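Local coordinates for undecaprenyl-diphosphooligosaccharide--protein glycotransferase (Campylobacter jejuni, PDB 3AAG) that transfers a preassembled heptasaccharide from a lipid carrier to asparagine side chains of target proteins, here represented by its periplasmic C-terminal domain, at residues E29-T34 with L82-T87; P65-A68 with Q74-A77. One frame throughout, in Å; residues are numbered along the deposited sequence.

Interaction 1. Residues E29-T34 with L82-T87. With CA (calcium ion), chain C.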
loop_
_atom_site.group_PDB
_atom_site.type_symbol
_atom_site.label_atom_id
_atom_site.label_comp_id
_atom_site.label_asym_id
_atom_site.label_seq_id
_atom_site.Cartn_x
_atom_site.Cartn_y
_atom_site.Cartn_z
ATOM N N GLU A 29 1.120 -11.100 -20.782
ATOM C CA GLU A 29 0.705 -9.745 -21.141
ATOM C C GLU A 29 0.258 -8.957 -19.911
ATOM O O GLU A 29 0.192 -7.726 -19.936
ATOM C CB GLU A 29 -0.420 -9.781 -22.180
ATOM C CG GLU A 29 -1.756 -10.258 -21.633
ATOM C CD GLU A 29 -2.872 -10.192 -22.665
ATOM O OE1 GLU A 29 -2.836 -9.281 -23.519
ATOM O OE2 GLU A 29 -3.783 -11.049 -22.622
ATOM N N ASP A 30 -0.053 -9.674 -18.837
ATOM C CA ASP A 30 -0.595 -9.048 -17.641
ATOM C C ASP A 30 0.440 -8.149 -16.975
ATOM O O ASP A 30 1.644 -8.324 -17.162
ATOM C CB ASP A 30 -1.088 -10.111 -16.657
ATOM C CG ASP A 30 -2.248 -10.918 -17.206
ATOM O OD1 ASP A 30 -2.889 -10.450 -18.173
ATOM O OD2 ASP A 30 -2.519 -12.015 -16.673
ATOM N N TYR A 31 -0.041 -7.183 -16.202
ATOM C CA TYR A 31 0.822 -6.371 -15.361
ATOM C C TYR A 31 0.713 -6.820 -13.915
ATOM O O TYR A 31 -0.341 -7.276 -13.473
ATOM C CB TYR A 31 0.443 -4.894 -15.460
ATOM C CG TYR A 31 1.065 -4.173 -16.628
ATOM C CD1 TYR A 31 0.799 -4.567 -17.931
ATOM C CD2 TYR A 31 1.909 -3.089 -16.431
ATOM C CE1 TYR A 31 1.359 -3.905 -19.006
ATOM C CE2 TYR A 31 2.477 -2.421 -17.500
ATOM C CZ TYR A 31 2.197 -2.834 -18.785
ATOM O OH TYR A 31 2.756 -2.177 -19.857
ATOM N N VAL A 32 1.811 -6.685 -13.181
ATOM C CA VAL A 32 1.757 -6.670 -11.734
ATOM C C VAL A 32 2.055 -5.258 -11.259
ATOM O O VAL A 32 3.107 -4.703 -11.569
ATOM C CB VAL A 32 2.778 -7.650 -11.124
ATOM C CG1 VAL A 32 3.025 -7.324 -9.662
ATOM C CG2 VAL A 32 2.295 -9.081 -11.284
ATOM N N VAL A 33 1.119 -4.672 -10.523
ATOM C CA VAL A 33 1.341 -3.372 -9.908
ATOM C C VAL A 33 1.971 -3.539 -8.534
ATOM O O VAL A 33 1.452 -4.266 -7.689
ATOM C CB VAL A 33 0.033 -2.563 -9.787
ATOM C CG1 VAL A 33 0.281 -1.259 -9.045
ATOM C CG2 VAL A 33 -0.544 -2.290 -11.163
ATOM N N THR A 34 3.097 -2.868 -8.319
ATOM C CA THR A 34 3.840 -3.001 -7.073
ATOM C C THR A 34 4.996 -2.009 -7.023
ATOM O O THR A 34 5.266 -1.309 -7.994
ATOM C CB THR A 34 4.391 -4.428 -6.902
ATOM O OG1 THR A 34 4.461 -4.751 -5.508
ATOM C CG2 THR A 34 5.779 -4.547 -7.523
ATOM N N LEU A 82 -6.169 2.424 -15.090
ATOM C CA LEU A 82 -5.793 3.572 -15.906
ATOM C C LEU A 82 -4.301 3.573 -16.221
ATOM O O LEU A 82 -3.906 3.655 -17.383
ATOM C CB LEU A 82 -6.196 4.880 -15.224
ATOM C CG LEU A 82 -7.697 5.186 -15.168
ATOM C CD1 LEU A 82 -7.933 6.652 -14.836
ATOM C CD2 LEU A 82 -8.375 4.816 -16.479
ATOM N N SER A 83 -3.475 3.479 -15.185
ATOM C CA SER A 83 -2.031 3.564 -15.364
ATOM C C SER A 83 -1.513 2.445 -16.263
ATOM O O SER A 83 -0.672 2.673 -17.134
ATOM C CB SER A 83 -1.319 3.531 -14.012
ATOM O OG SER A 83 -1.501 2.279 -13.376
ATOM N N VAL A 84 -2.023 1.235 -16.050
ATOM C CA VAL A 84 -1.642 0.094 -16.872
ATOM C C VAL A 84 -2.028 0.313 -18.328
ATOM O O VAL A 84 -1.225 0.091 -19.233
ATOM C CB VAL A 84 -2.298 -1.202 -16.376
ATOM C CG1 VAL A 84 -2.146 -2.300 -17.415
ATOM C CG2 VAL A 84 -1.695 -1.626 -15.049
ATOM N N GLU A 85 -3.263 0.750 -18.551
ATOM C CA GLU A 85 -3.782 0.889 -19.904
ATOM C C GLU A 85 -3.085 2.015 -20.661
ATOM O O GLU A 85 -2.891 1.932 -21.875
ATOM C CB GLU A 85 -5.295 1.115 -19.884
ATOM C CG GLU A 85 -6.102 -0.095 -19.423
ATOM C CD GLU A 85 -5.811 -1.344 -20.235
ATOM O OE1 GLU A 85 -5.061 -1.254 -21.230
ATOM O OE2 GLU A 85 -6.334 -2.420 -19.876
ATOM N N TYR A 86 -2.706 3.064 -19.938
ATOM C CA TYR A 86 -2.124 4.246 -20.558
ATOM C C TYR A 86 -0.622 4.108 -20.753
ATOM O O TYR A 86 -0.054 4.686 -21.679
ATOM C CB TYR A 86 -2.440 5.502 -19.741
ATOM C CG TYR A 86 -3.776 6.120 -20.077
ATOM C CD1 TYR A 86 -4.954 5.594 -19.562
ATOM C CD2 TYR A 86 -3.863 7.224 -20.911
ATOM C CE1 TYR A 86 -6.178 6.150 -19.866
ATOM C CE2 TYR A 86 -5.087 7.790 -21.222
ATOM C CZ TYR A 86 -6.240 7.247 -20.695
ATOM O OH TYR A 86 -7.463 7.801 -20.999
ATOM N N THR A 87 0.022 3.344 -19.878
ATOM C CA THR A 87 1.427 3.005 -20.068
ATOM C C THR A 87 1.593 2.106 -21.288
ATOM O O THR A 87 2.411 2.377 -22.165
ATOM C CB THR A 87 2.018 2.304 -18.831
ATOM O OG1 THR A 87 2.246 3.269 -17.797
ATOM C CG2 THR A 87 3.333 1.632 -19.184
HETATM CA CA CA C . -4.937 -8.905 -24.255
#
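The carbonyl oxygen of Ser83 is gripped twice by Thr87, the residue one turn on whose methyl reaches the phenol of Tyr31. Thr87 N and Thr87 OG1 approach that oxygen from opposite faces of its carbonyl plane, the hydroxyl at 3.1 Å from Ser83 O. With OG1 committed to its own helix, CG2 is the branch left for the strand, and it lies 3.9 Å from Tyr31 OH. The phenol finds its polar partner just beyond the helix segment, in a hydrogen bond with Glu88. Val84 carries most of the remaining contact. Its CG1, anti to the backbone N (chi1 167°), sits over one face of the Tyr31 ring in a CH-pi contact, 4.0 Å from the centroid and 21° off the normal, displaced toward the rim. Its other methyl, CG2, reaches Tyr31 CB at 3.9 Å and Val33 CG2 at 4.1 Å, so a single valine spans two inward-facing residues of the strand. Strand 31-33, which pairs in parallel with strand 138-140 and lies just before the WWDYG motif, is thereby backed by helix 73-87. At its upstream end Glu29 OE1 binds calcium at 2.3 Å, joined by the carbonyl oxygen of Thr135, while Glu85 accepts a hydrogen bond from the amide of that same Thr135. The helix thus enters the second shell of the metal site. No hydrogen bond bridges the two segments themselves: strand and helix are held by apolar cover, with their polar ends answered within the helix or by neighbours.

Interaction 2. Residues P65-A68 with Q74-A77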
loop_
_atom_site.group_PDB
_atom_site.type_symbol
_atom_site.label_atom_id
_atom_site.label_comp_id
_atom_site.label_asym_id
_atom_site.label_seq_id
_atom_site.Cartn_x
_atom_site.Cartn_y
_atom_site.Cartn_z
ATOM N N PRO A 65 2.298 3.270 -9.189
ATOM C CA PRO A 65 2.303 2.163 -8.236
ATOM C C PRO A 65 1.952 2.685 -6.849
ATOM O O PRO A 65 1.161 2.071 -6.133
ATOM C CB PRO A 65 3.759 1.677 -8.260
ATOM C CG PRO A 65 4.318 2.182 -9.548
ATOM C CD PRO A 65 3.614 3.478 -9.815
ATOM N N SER A 66 2.539 3.822 -6.491
ATOM C CA SER A 66 2.363 4.401 -5.168
ATOM C C SER A 66 0.903 4.761 -4.917
ATOM O O SER A 66 0.361 4.477 -3.851
ATOM C CB SER A 66 3.252 5.635 -5.002
ATOM O OG SER A 66 2.740 6.508 -4.006
ATOM N N PHE A 67 0.272 5.383 -5.908
ATOM C CA PHE A 67 -1.125 5.776 -5.794
ATOM C C PHE A 67 -2.016 4.568 -5.537
ATOM O O PHE A 67 -2.790 4.552 -4.584
ATOM C CB PHE A 67 -1.586 6.511 -7.055
ATOM C CG PHE A 67 -2.894 7.234 -6.890
ATOM C CD1 PHE A 67 -2.924 8.549 -6.460
ATOM C CD2 PHE A 67 -4.091 6.597 -7.166
ATOM C CE1 PHE A 67 -4.121 9.215 -6.307
ATOM C CE2 PHE A 67 -5.296 7.259 -7.014
ATOM C CZ PHE A 67 -5.309 8.572 -6.585
ATOM N N ALA A 68 -1.902 3.557 -6.390
ATOM C CA ALA A 68 -2.741 2.368 -6.275
ATOM C C ALA A 68 -2.316 1.482 -5.102
ATOM O O ALA A 68 -2.792 0.353 -4.960
ATOM C CB ALA A 68 -2.737 1.579 -7.583
ATOM N N GLN A 74 -10.907 1.789 -3.787
ATOM C CA GLN A 74 -11.608 2.123 -5.019
ATOM C C GLN A 74 -10.753 3.019 -5.907
ATOM O O GLN A 74 -10.680 2.820 -7.119
ATOM C CB GLN A 74 -12.944 2.801 -4.706
ATOM C CG GLN A 74 -13.649 3.385 -5.921
ATOM C CD GLN A 74 -13.866 2.360 -7.015
ATOM O OE1 GLN A 74 -14.625 1.404 -6.844
ATOM N NE2 GLN A 74 -13.197 2.552 -8.149
ATOM N N ALA A 75 -10.106 4.005 -5.297
ATOM C CA ALA A 75 -9.192 4.878 -6.022
ATOM C C ALA A 75 -8.034 4.085 -6.622
ATOM O O ALA A 75 -7.558 4.389 -7.719
ATOM C CB ALA A 75 -8.669 5.973 -5.109
ATOM N N ALA A 76 -7.581 3.068 -5.896
ATOM C CA ALA A 76 -6.452 2.265 -6.340
ATOM C C ALA A 76 -6.879 1.290 -7.427
ATOM O O ALA A 76 -6.121 1.009 -8.354
ATOM C CB ALA A 76 -5.833 1.522 -5.166
ATOM N N ALA A 77 -8.099 0.777 -7.310
ATOM C CA ALA A 77 -8.651 -0.100 -8.333
ATOM C C ALA A 77 -8.671 0.605 -9.683
ATOM O O ALA A 77 -8.307 0.024 -10.705
ATOM C CB ALA A 77 -10.050 -0.557 -7.946
#
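At the junction of two consecutive helices the backbones come together, with Ala68 CA 3.7 Å from Ala76 CA, in a tight helix-loop-helix turn of the core domain. Helix 63-67 has just ended, Ala68 being the first residue to leave helical backbone angles, and helix 73-87 has only begun. The residues whose backbones meet at this point are both alanines. The methyls of Ala68 and Ala76 touch at 3.9 Å between their CB atoms, and Ala76 CB also lies 3.3 Å from Ala68 O. Phe67 adds a second apolar contact. Its CG stands anti to the backbone N (chi1 -166°), and the ring presents an edge, not a face, to the second helix: CE2 is 4.1 Å from Ala75 CB, and the carbonyl oxygen of Ala75 lies near the ring plane beside it. All four touching residues are buried, and no hydrogen bond crosses between the segments. On the first helix, Ser66 OG is hydrogen-bonded to the carbonyl oxygen of Val153, in the stretch assigned by similarity to the MI motif. At the rim of the phenylalanine, CE2 comes to 3.7 Å from Ala75 O.

Read from the N terminus, the chain passes through 29-34, 65-68, 74-77 and 82-87, so the two contacts form an inner and an outer closure. Interaction 2 shuts a short turn between successive helices; interaction 1 shuts the much longer excursion around it, bringing the far part of helix 73-87 back to strand 31-33. One helix therefore serves both, near its start in interaction 2 and at its end in interaction 1. The contacts also meet directly, for Pro65 CB lies 3.4 Å from the O atom of Thr34, the residue just before the WWDYG motif. Strand, short helix and long helix are thus tied into one part of the core domain.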